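B12-binding domain-containing protein (PDB 6WTE) probably acts as a cobalamin-dependent methyltransferase of the radical SAM family (TsrM), holding cobalamin and a [4Fe-4S] cluster but working by a non-radical route. Local coordinates at residues Pro16-Ala21 against Leu210-Arg215; Gly216-Ile221 against Ile264-Thr269; Asn9-His14 against Thr67-Asp72. One frame throughout, in Å; residues are numbered along the deposited sequence. Where two conformers were deposited one is given.

How the interactions relate
From the N terminus, 9-14 leaves strand 4-9 and meets 67-72, so interaction 3 closes a loop within the B12-binding domain. Before that loop is complete, 16-21 has passed by; its partner, 210-215, comes much later, so interaction 1 crosses interaction 3 and ties the B12-binding domain to helix 209-214, at the radical SAM part of the chain. P19 packs on N9 where the two meet. Interaction 2 follows in series: 216-221 continues directly from 210-215 and pairs with 264-269, closing a beta-alpha-beta unit of the core. Y213 OH bonds to D266 OD2, joining interactions 1 and 2. Residues of all three contacts belong to the cobalamin pocket.

Interaction 1: Pro16-Ala21 against Leu210-Arg215; sequences PIAPYA and LEYYRR
Y212 OH, which sits 3.4 Å from P19 CD, has several polar partners: D40 OD2 hydrogen-bonds to it, T42 OG1 does so weakly, and a water donates both to it and to I17 O, the latter at 2.8 Å. This is the seam between the B12-binding domain and the radical SAM core, where helix 209-214 meets the loop leading into helix 20-31. The heart of it is a CH-pi contact. A18 CA stands 3.4 Å from the centroid of the Y212 ring, only 4° off the normal, and A18 CB lies 3.6 Å from Y212 CD2. Chi1 of Y212 (-80°) sets CG beside its own N and opposite the carbonyl carbon, which swings the ring across the loop so that one face meets A18 CA. P16 CB approaches Y212 CE1 obliquely at 3.5 Å, while P19, the centre of an inverse gamma turn, crosses the tyrosine at about a right angle. With a leucine in place of Y212, D40 and the water would probably be left without their hydroxyl and A18 without the flat face against it. I17, on the same loop, touches cobalamin. At the helix end, R215 NH1 makes a salt bridge with E211 OE2, and R215 CB rests 3.8 Å from P16 CG.

Interaction 2: Gly216-Ile221 against Ile264-Thr269; sequences GGLGSI and ILDQHT
A chi1 of -64° places CG of L218 beside its own N, from where CD2 reaches D266 CB at 3.7 Å; D266 turns its carboxylate the other way, to R304 and W306. I264 lays CG2, which is anti to its N, on G219 CA at 3.6 Å. These residues lie on or beside two neighbouring parallel strands of the radical SAM core, a partial TIM barrel, with helix 249-261 among the elements that connect them. Strands 219-221 and 266-269 are twisted by 37° against each other. G219 and H268 each donate and accept: G219 N gives to D266 O at 2.8 Å in the carbonyl plane, H268 N to G219 O at 2.6 Å, and I221 N to H268 O at 3.0 Å. CA-H...O contacts, such as Q267 CA to G219 O, fill in the ladder. G219 has no room for a side chain, since a CB built there would clash with I264 CG2. S220 and H268 share one face of the sheet, the one where S220 nears the cobalamin; L218 O bonds weakly to that cofactor. I221, Q267 and T269 are on the other face, I221 against V252 and M256 of helix 249-261. Q267 stretches back along its own segment, its amide turned so that NE2 serves both M256 O and I264 O. The second of these bonds is 3.1 Å long, nearly straight at 171°, and in the amide plane.

Interaction 3: Asn9-His14 against Thr67-Asp72; sequences NPNKVH and TVRNTD
N11 directs CB toward R69 and N70, and with chi1 at -163° its CG lies opposite the backbone N, which points the amide at the 67-72 loop, where R69 CD and N70 meet it. At the tip, OD1 accepts from V13 N at 3.0 Å, an Asx turn, and takes a second bond from a water that is itself held by N70 ND2. The other branch, ND2, lies 3.9 Å from R69 CD and the same from N70 ND2, the two amide planes being almost perpendicular; rather than bonding to each other, both ND2 atoms donate to O44 of cobalamin. The loops follow the adjacent parallel strands 4-9 and 63-67 of the Rossmann-like B12-binding domain, and their residues line the cofactor pocket. The orientation of the N70 amide is probably fixed by R69, whose NH2 gives N70 OD1 a 3.0 Å bond on an in-plane lone pair. Nearer the strands, the P10 ring sets CD 2.9 Å and CG 3.2 Å from T67 O, a tight fit. T67 OG1 bonds to N3B of cobalamin, while its methyl CG2 lies 3.7 Å from N9 OD1, the oxygen that also accepts a weak bond from N11 N.

Interaction 1: Pro16-Ala21 against Leu210-Arg215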
loop_
_atom_site.group_PDB
_atom_site.type_symbol
_atom_site.label_atom_id
_atom_site.label_comp_id
_atom_site.label_asym_id
_atom_site.label_seq_id
_atom_site.Cartn_x
_atom_site.Cartn_y
_atom_site.Cartn_z
ATOM N N PRO A 16 8.490 -8.753 -7.762
ATOM C CA PRO A 16 8.578 -8.838 -6.301
ATOM C C PRO A 16 8.963 -7.517 -5.659
ATOM O O PRO A 16 9.793 -6.764 -6.176
ATOM C CB PRO A 16 9.666 -9.897 -6.084
ATOM C CG PRO A 16 10.557 -9.734 -7.277
ATOM C CD PRO A 16 9.654 -9.366 -8.428
ATOM N N ILE A 17 8.350 -7.249 -4.508
ATOM C CA ILE A 17 8.602 -6.047 -3.721
ATOM C C ILE A 17 9.074 -6.486 -2.344
ATOM O O ILE A 17 8.383 -7.260 -1.670
ATOM C CB ILE A 17 7.340 -5.171 -3.607
ATOM C CG1 ILE A 17 6.964 -4.588 -4.974
ATOM C CG2 ILE A 17 7.526 -4.099 -2.540
ATOM C CD1 ILE A 17 8.088 -3.814 -5.639
ATOM N N ALA A 18 10.237 -5.991 -1.926
ATOM C CA ALA A 18 10.808 -6.414 -0.653
ATOM C C ALA A 18 9.834 -6.118 0.486
ATOM O O ALA A 18 9.225 -5.042 0.523
ATOM C CB ALA A 18 12.140 -5.708 -0.393
ATOM N N PRO A 19 9.637 -7.061 1.414
ATOM C CA PRO A 19 8.768 -6.826 2.593
ATOM C C PRO A 19 9.453 -5.952 3.640
ATOM O O PRO A 19 9.953 -6.405 4.674
ATOM C CB PRO A 19 8.509 -8.245 3.106
ATOM C CG PRO A 19 9.739 -8.994 2.709
ATOM C CD PRO A 19 10.143 -8.442 1.364
ATOM N N TYR A 20 9.460 -4.652 3.345
ATOM C CA TYR A 20 10.127 -3.660 4.180
ATOM C C TYR A 20 9.687 -3.766 5.634
ATOM O O TYR A 20 10.498 -3.587 6.555
ATOM C CB TYR A 20 9.810 -2.279 3.597
ATOM C CG TYR A 20 10.548 -1.085 4.149
ATOM C CD1 TYR A 20 11.650 -1.217 4.992
ATOM C CD2 TYR A 20 10.135 0.197 3.802
ATOM C CE1 TYR A 20 12.310 -0.093 5.473
ATOM C CE2 TYR A 20 10.790 1.316 4.273
ATOM C CZ TYR A 20 11.875 1.169 5.105
ATOM O OH TYR A 20 12.515 2.301 5.570
ATOM N N ALA A 21 8.406 -4.082 5.855
ATOM C CA ALA A 21 7.885 -4.251 7.209
ATOM C C ALA A 21 8.771 -5.162 8.042
ATOM O O ALA A 21 9.047 -4.875 9.211
ATOM C CB ALA A 21 6.468 -4.823 7.154
ATOM N N LEU A 210 19.070 -6.878 -1.813
ATOM C CA LEU A 210 19.680 -6.830 -3.139
ATOM C C LEU A 210 18.984 -7.787 -4.098
ATOM O O LEU A 210 18.828 -7.478 -5.284
ATOM C CB LEU A 210 21.173 -7.145 -3.055
ATOM C CG LEU A 210 21.913 -7.069 -4.393
ATOM C CD1 LEU A 210 21.896 -5.633 -4.950
ATOM C CD2 LEU A 210 23.330 -7.582 -4.242
ATOM N N GLU A 211 18.545 -8.946 -3.600
ATOM C CA GLU A 211 17.811 -9.881 -4.450
ATOM C C GLU A 211 16.571 -9.225 -5.044
ATOM O O GLU A 211 16.311 -9.339 -6.247
ATOM C CB GLU A 211 17.423 -11.127 -3.650
ATOM C CG GLU A 211 16.734 -12.204 -4.480
ATOM C CD GLU A 211 17.634 -12.795 -5.557
ATOM O OE1 GLU A 211 18.876 -12.730 -5.419
ATOM O OE2 GLU A 211 17.096 -13.333 -6.548
ATOM N N TYR A 212 15.801 -8.514 -4.217
ATOM C CA TYR A 212 14.640 -7.798 -4.738
ATOM C C TYR A 212 15.056 -6.716 -5.722
ATOM O O TYR A 212 14.407 -6.523 -6.756
ATOM C CB TYR A 212 13.843 -7.182 -3.594
ATOM C CG TYR A 212 12.940 -8.170 -2.902
ATOM C CD1 TYR A 212 11.690 -8.470 -3.424
ATOM C CD2 TYR A 212 13.339 -8.801 -1.732
ATOM C CE1 TYR A 212 10.852 -9.370 -2.794
ATOM C CE2 TYR A 212 12.507 -9.709 -1.094
ATOM C CZ TYR A 212 11.264 -9.985 -1.633
ATOM O OH TYR A 212 10.418 -10.874 -1.015
ATOM N N TYR A 213 16.144 -6.008 -5.421
ATOM C CA TYR A 213 16.580 -4.924 -6.297
ATOM C C TYR A 213 16.972 -5.453 -7.670
ATOM O O TYR A 213 16.634 -4.853 -8.695
ATOM C CB TYR A 213 17.745 -4.178 -5.650
ATOM C CG TYR A 213 18.189 -2.943 -6.393
ATOM C CD1 TYR A 213 17.425 -1.785 -6.363
ATOM C CD2 TYR A 213 19.380 -2.930 -7.111
ATOM C CE1 TYR A 213 17.824 -0.650 -7.028
ATOM C CE2 TYR A 213 19.796 -1.788 -7.783
ATOM C CZ TYR A 213 19.011 -0.655 -7.735
ATOM O OH TYR A 213 19.409 0.475 -8.395
ATOM N N ARG A 214 17.671 -6.589 -7.715
ATOM C CA ARG A 214 18.069 -7.168 -8.992
ATOM C C ARG A 214 16.884 -7.702 -9.781
ATOM O O ARG A 214 16.984 -7.855 -11.004
ATOM C CB ARG A 214 19.092 -8.281 -8.765
ATOM C CG ARG A 214 20.432 -7.775 -8.255
ATOM C CD ARG A 214 21.422 -8.911 -8.028
ATOM N NE ARG A 214 21.645 -9.702 -9.237
ATOM C CZ ARG A 214 21.288 -10.976 -9.370
ATOM N NH1 ARG A 214 21.526 -11.621 -10.504
ATOM N NH2 ARG A 214 20.697 -11.610 -8.364
ATOM N N ARG A 215 15.769 -7.989 -9.114
ATOM C CA ARG A 215 14.565 -8.457 -9.782
ATOM C C ARG A 215 13.567 -7.330 -10.023
ATOM O O ARG A 215 12.416 -7.597 -10.377
ATOM C CB ARG A 215 13.931 -9.593 -8.972
ATOM C CG ARG A 215 14.927 -10.718 -8.705
ATOM C CD ARG A 215 14.343 -11.895 -7.935
ATOM N NE ARG A 215 13.861 -12.945 -8.825
ATOM C CZ ARG A 215 13.846 -14.238 -8.517
ATOM N NH1 ARG A 215 14.302 -14.647 -7.341
ATOM N NH2 ARG A 215 13.388 -15.124 -9.391
HETATM O O HOH W 1 7.407 -9.825 -1.333
#

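Interaction 2: Gly216-Ile221 against Ile264-Thr269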
loop_
_atom_site.group_PDB
_atom_site.type_symbol
_atom_site.label_atom_id
_atom_site.label_comp_id
_atom_site.label_asym_id
_atom_site.label_seq_id
_atom_site.Cartn_x
_atom_site.Cartn_y
_atom_site.Cartn_z
ATOM N N GLY A 216 13.996 -6.076 -9.864
ATOM C CA GLY A 216 13.196 -4.921 -10.208
ATOM C C GLY A 216 12.576 -4.197 -9.034
ATOM O O GLY A 216 11.967 -3.137 -9.236
ATOM N N GLY A 217 12.710 -4.732 -7.821
ATOM C CA GLY A 217 12.105 -4.126 -6.650
ATOM C C GLY A 217 12.950 -3.010 -6.079
ATOM O O GLY A 217 13.955 -3.265 -5.410
ATOM N N LEU A 218 12.551 -1.768 -6.340
ATOM C CA LEU A 218 13.354 -0.625 -5.940
ATOM C C LEU A 218 13.593 -0.629 -4.438
ATOM O O LEU A 218 12.818 -1.190 -3.652
ATOM C CB LEU A 218 12.669 0.686 -6.329
ATOM C CG LEU A 218 12.449 0.987 -7.809
ATOM C CD1 LEU A 218 12.231 2.479 -7.974
ATOM C CD2 LEU A 218 13.620 0.503 -8.649
ATOM N N GLY A 219 14.682 0.022 -4.042
ATOM C CA GLY A 219 14.875 0.301 -2.634
ATOM C C GLY A 219 13.675 1.046 -2.078
ATOM O O GLY A 219 13.044 1.854 -2.763
ATOM N N SER A 220 13.325 0.730 -0.844
ATOM C CA SER A 220 12.241 1.403 -0.152
ATOM C C SER A 220 12.821 2.180 1.020
ATOM O O SER A 220 13.747 1.715 1.688
ATOM C CB SER A 220 11.206 0.387 0.337
ATOM O OG SER A 220 11.866 -0.740 0.896
ATOM N N ILE A 221 12.288 3.369 1.268
ATOM C CA ILE A 221 12.719 4.146 2.423
ATOM C C ILE A 221 11.504 4.846 3.005
ATOM O O ILE A 221 10.783 5.554 2.296
ATOM C CB ILE A 221 13.828 5.161 2.082
ATOM C CG1 ILE A 221 14.237 5.932 3.339
ATOM C CG2 ILE A 221 13.397 6.105 0.961
ATOM C CD1 ILE A 221 14.936 5.066 4.398
ATOM N N ILE A 264 22.045 -0.351 -4.069
ATOM C CA ILE A 264 20.592 -0.138 -4.183
ATOM C C ILE A 264 20.412 1.368 -4.331
ATOM O O ILE A 264 20.164 2.108 -3.377
ATOM C CB ILE A 264 19.833 -0.730 -2.991
ATOM C CG1 ILE A 264 20.108 -2.238 -2.878
ATOM C CG2 ILE A 264 18.336 -0.442 -3.100
ATOM C CD1 ILE A 264 19.510 -2.881 -1.620
ATOM N N LEU A 265 20.561 1.836 -5.572
ATOM C CA LEU A 265 20.629 3.264 -5.869
ATOM C C LEU A 265 19.260 3.880 -6.125
ATOM O O LEU A 265 19.023 5.029 -5.734
ATOM C CB LEU A 265 21.541 3.501 -7.073
ATOM C CG LEU A 265 22.991 3.045 -6.906
ATOM C CD1 LEU A 265 23.756 3.313 -8.197
ATOM C CD2 LEU A 265 23.644 3.760 -5.728
ATOM N N ASP A 266 18.359 3.148 -6.773
ATOM C CA ASP A 266 16.983 3.603 -6.946
ATOM C C ASP A 266 16.192 3.325 -5.675
ATOM O O ASP A 266 16.019 2.164 -5.285
ATOM C CB ASP A 266 16.335 2.904 -8.141
ATOM C CG ASP A 266 16.962 3.300 -9.459
ATOM O OD1 ASP A 266 16.624 4.385 -9.975
ATOM O OD2 ASP A 266 17.811 2.536 -9.967
ATOM N N GLN A 267 15.706 4.379 -5.033
ATOM C CA GLN A 267 14.969 4.245 -3.785
ATOM C C GLN A 267 13.638 4.962 -3.906
ATOM O O GLN A 267 13.565 6.074 -4.436
ATOM C CB GLN A 267 15.777 4.792 -2.604
ATOM C CG GLN A 267 17.140 4.113 -2.477
ATOM C CD GLN A 267 17.996 4.676 -1.360
ATOM O OE1 GLN A 267 17.520 5.440 -0.527
ATOM N NE2 GLN A 267 19.274 4.294 -1.341
ATOM N N HIS A 268 12.589 4.301 -3.438
ATOM C CA HIS A 268 11.232 4.821 -3.506
ATOM C C HIS A 268 10.770 5.155 -2.094
ATOM O O HIS A 268 10.864 4.309 -1.199
ATOM C CB HIS A 268 10.312 3.787 -4.159
ATOM C CG HIS A 268 9.010 4.345 -4.643
ATOM N ND1 HIS A 268 7.969 4.654 -3.794
ATOM C CD2 HIS A 268 8.582 4.652 -5.891
ATOM C CE1 HIS A 268 6.956 5.126 -4.498
ATOM N NE2 HIS A 268 7.301 5.138 -5.772
ATOM N N THR A 269 10.290 6.385 -1.888
ATOM C CA THR A 269 9.747 6.742 -0.580
ATOM C C THR A 269 8.486 5.927 -0.320
ATOM O O THR A 269 7.688 5.693 -1.230
ATOM C CB THR A 269 9.428 8.242 -0.496
ATOM O OG1 THR A 269 8.511 8.606 -1.535
ATOM C CG2 THR A 269 10.692 9.067 -0.630
#

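Interaction 3: Asn9-His14 against Thr67-Asp72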
loop_
_atom_site.group_PDB
_atom_site.type_symbol
_atom_site.label_atom_id
_atom_site.label_comp_id
_atom_site.label_asym_id
_atom_site.label_seq_id
_atom_site.Cartn_x
_atom_site.Cartn_y
_atom_site.Cartn_z
ATOM N N ASN A 9 7.126 -13.846 5.289
ATOM C CA ASN A 9 6.552 -13.070 4.199
ATOM C C ASN A 9 5.753 -13.989 3.289
ATOM O O ASN A 9 6.351 -14.783 2.550
ATOM C CB ASN A 9 7.628 -12.345 3.395
ATOM C CG ASN A 9 7.024 -11.468 2.324
ATOM O OD1 ASN A 9 5.915 -10.963 2.500
ATOM N ND2 ASN A 9 7.720 -11.304 1.207
ATOM N N PRO A 10 4.422 -13.920 3.289
ATOM C CA PRO A 10 3.618 -14.767 2.403
ATOM C C PRO A 10 3.345 -14.158 1.038
ATOM O O PRO A 10 2.643 -14.782 0.233
ATOM C CB PRO A 10 2.312 -14.898 3.202
ATOM C CG PRO A 10 2.158 -13.539 3.791
ATOM C CD PRO A 10 3.570 -13.087 4.152
ATOM N N ASN A 11 3.878 -12.969 0.768
ATOM C CA ASN A 11 3.595 -12.271 -0.479
ATOM C C ASN A 11 4.100 -13.080 -1.664
ATOM O O ASN A 11 5.299 -13.348 -1.776
ATOM C CB ASN A 11 4.244 -10.889 -0.450
ATOM C CG ASN A 11 3.672 -9.951 -1.495
ATOM O OD1 ASN A 11 3.028 -10.382 -2.453
ATOM N ND2 ASN A 11 3.896 -8.660 -1.308
ATOM N N LYS A 12 3.189 -13.491 -2.543
ATOM C CA LYS A 12 3.572 -14.247 -3.727
ATOM C C LYS A 12 3.475 -13.424 -5.007
ATOM O O LYS A 12 3.573 -13.984 -6.103
ATOM C CB LYS A 12 2.729 -15.520 -3.835
ATOM C CG LYS A 12 2.981 -16.506 -2.695
ATOM C CD LYS A 12 2.320 -17.851 -2.946
ATOM C CE LYS A 12 0.809 -17.731 -3.048
ATOM N NZ LYS A 12 0.172 -19.080 -3.089
ATOM N N VAL A 13 3.305 -12.111 -4.899
ATOM C CA VAL A 13 3.159 -11.262 -6.077
ATOM C C VAL A 13 4.516 -11.060 -6.739
ATOM O O VAL A 13 5.492 -10.678 -6.084
ATOM C CB VAL A 13 2.530 -9.911 -5.705
ATOM C CG1 VAL A 13 2.619 -8.942 -6.881
ATOM C CG2 VAL A 13 1.074 -10.098 -5.288
ATOM N N HIS A 14 4.571 -11.301 -8.047
ATOM C CA HIS A 14 5.664 -10.831 -8.879
ATOM C C HIS A 14 5.125 -9.837 -9.904
ATOM O O HIS A 14 3.996 -9.989 -10.379
ATOM C CB HIS A 14 6.375 -11.982 -9.599
ATOM C CG HIS A 14 7.176 -12.862 -8.689
ATOM N ND1 HIS A 14 8.399 -13.387 -9.047
ATOM C CD2 HIS A 14 6.925 -13.313 -7.437
ATOM C CE1 HIS A 14 8.869 -14.122 -8.055
ATOM N NE2 HIS A 14 7.993 -14.095 -7.066
ATOM N N THR A 67 3.332 -11.067 7.888
ATOM C CA THR A 67 3.001 -9.755 7.335
ATOM C C THR A 67 2.028 -9.919 6.169
ATOM O O THR A 67 2.294 -10.672 5.226
ATOM C CB THR A 67 4.268 -8.998 6.914
ATOM O OG1 THR A 67 3.913 -7.717 6.376
ATOM C CG2 THR A 67 5.092 -9.783 5.889
ATOM N N VAL A 68 0.891 -9.238 6.244
ATOM C CA VAL A 68 -0.134 -9.312 5.210
ATOM C C VAL A 68 -0.221 -7.922 4.591
ATOM O O VAL A 68 -0.891 -7.025 5.116
ATOM C CB VAL A 68 -1.473 -9.802 5.771
ATOM C CG1 VAL A 68 -2.618 -9.617 4.759
ATOM C CG2 VAL A 68 -1.337 -11.268 6.137
ATOM N N ARG A 69 0.506 -7.736 3.490
ATOM C CA ARG A 69 0.642 -6.419 2.880
ATOM C C ARG A 69 -0.580 -6.045 2.049
ATOM O O ARG A 69 -1.040 -4.898 2.101
ATOM C CB ARG A 69 1.898 -6.385 2.012
ATOM C CG ARG A 69 2.239 -5.019 1.423
ATOM C CD ARG A 69 3.314 -5.207 0.365
ATOM N NE ARG A 69 3.939 -3.953 -0.057
ATOM C CZ ARG A 69 3.430 -3.130 -0.964
ATOM N NH1 ARG A 69 4.085 -2.020 -1.273
ATOM N NH2 ARG A 69 2.279 -3.414 -1.562
ATOM N N ASN A 70 -1.080 -6.979 1.244
ATOM C CA ASN A 70 -2.181 -6.734 0.323
ATOM C C ASN A 70 -3.331 -7.679 0.646
ATOM O O ASN A 70 -3.115 -8.881 0.825
ATOM C CB ASN A 70 -1.749 -6.938 -1.134
ATOM C CG ASN A 70 -0.385 -6.334 -1.436
ATOM O OD1 ASN A 70 -0.079 -5.217 -1.026
ATOM N ND2 ASN A 70 0.439 -7.080 -2.161
ATOM N N THR A 71 -4.545 -7.136 0.732
ATOM C CA THR A 71 -5.716 -7.999 0.865
ATOM C C THR A 71 -6.179 -8.526 -0.485
ATOM O O THR A 71 -6.680 -9.651 -0.572
ATOM C CB THR A 71 -6.865 -7.239 1.526
ATOM O OG1 THR A 71 -7.150 -6.054 0.763
ATOM C CG2 THR A 71 -6.496 -6.845 2.940
ATOM N N ASP A 72 -6.036 -7.712 -1.528
ATOM C CA ASP A 72 -6.425 -8.051 -2.890
ATOM C C ASP A 72 -5.678 -7.095 -3.809
ATOM O O ASP A 72 -4.908 -6.251 -3.348
ATOM C CB ASP A 72 -7.950 -7.974 -3.095
ATOM C CG ASP A 72 -8.528 -6.598 -2.812
ATOM O OD1 ASP A 72 -8.541 -6.186 -1.634
ATOM O OD2 ASP A 72 -8.993 -5.935 -3.774
HETATM O O HOH W 2 0.353 -10.186 -1.835
#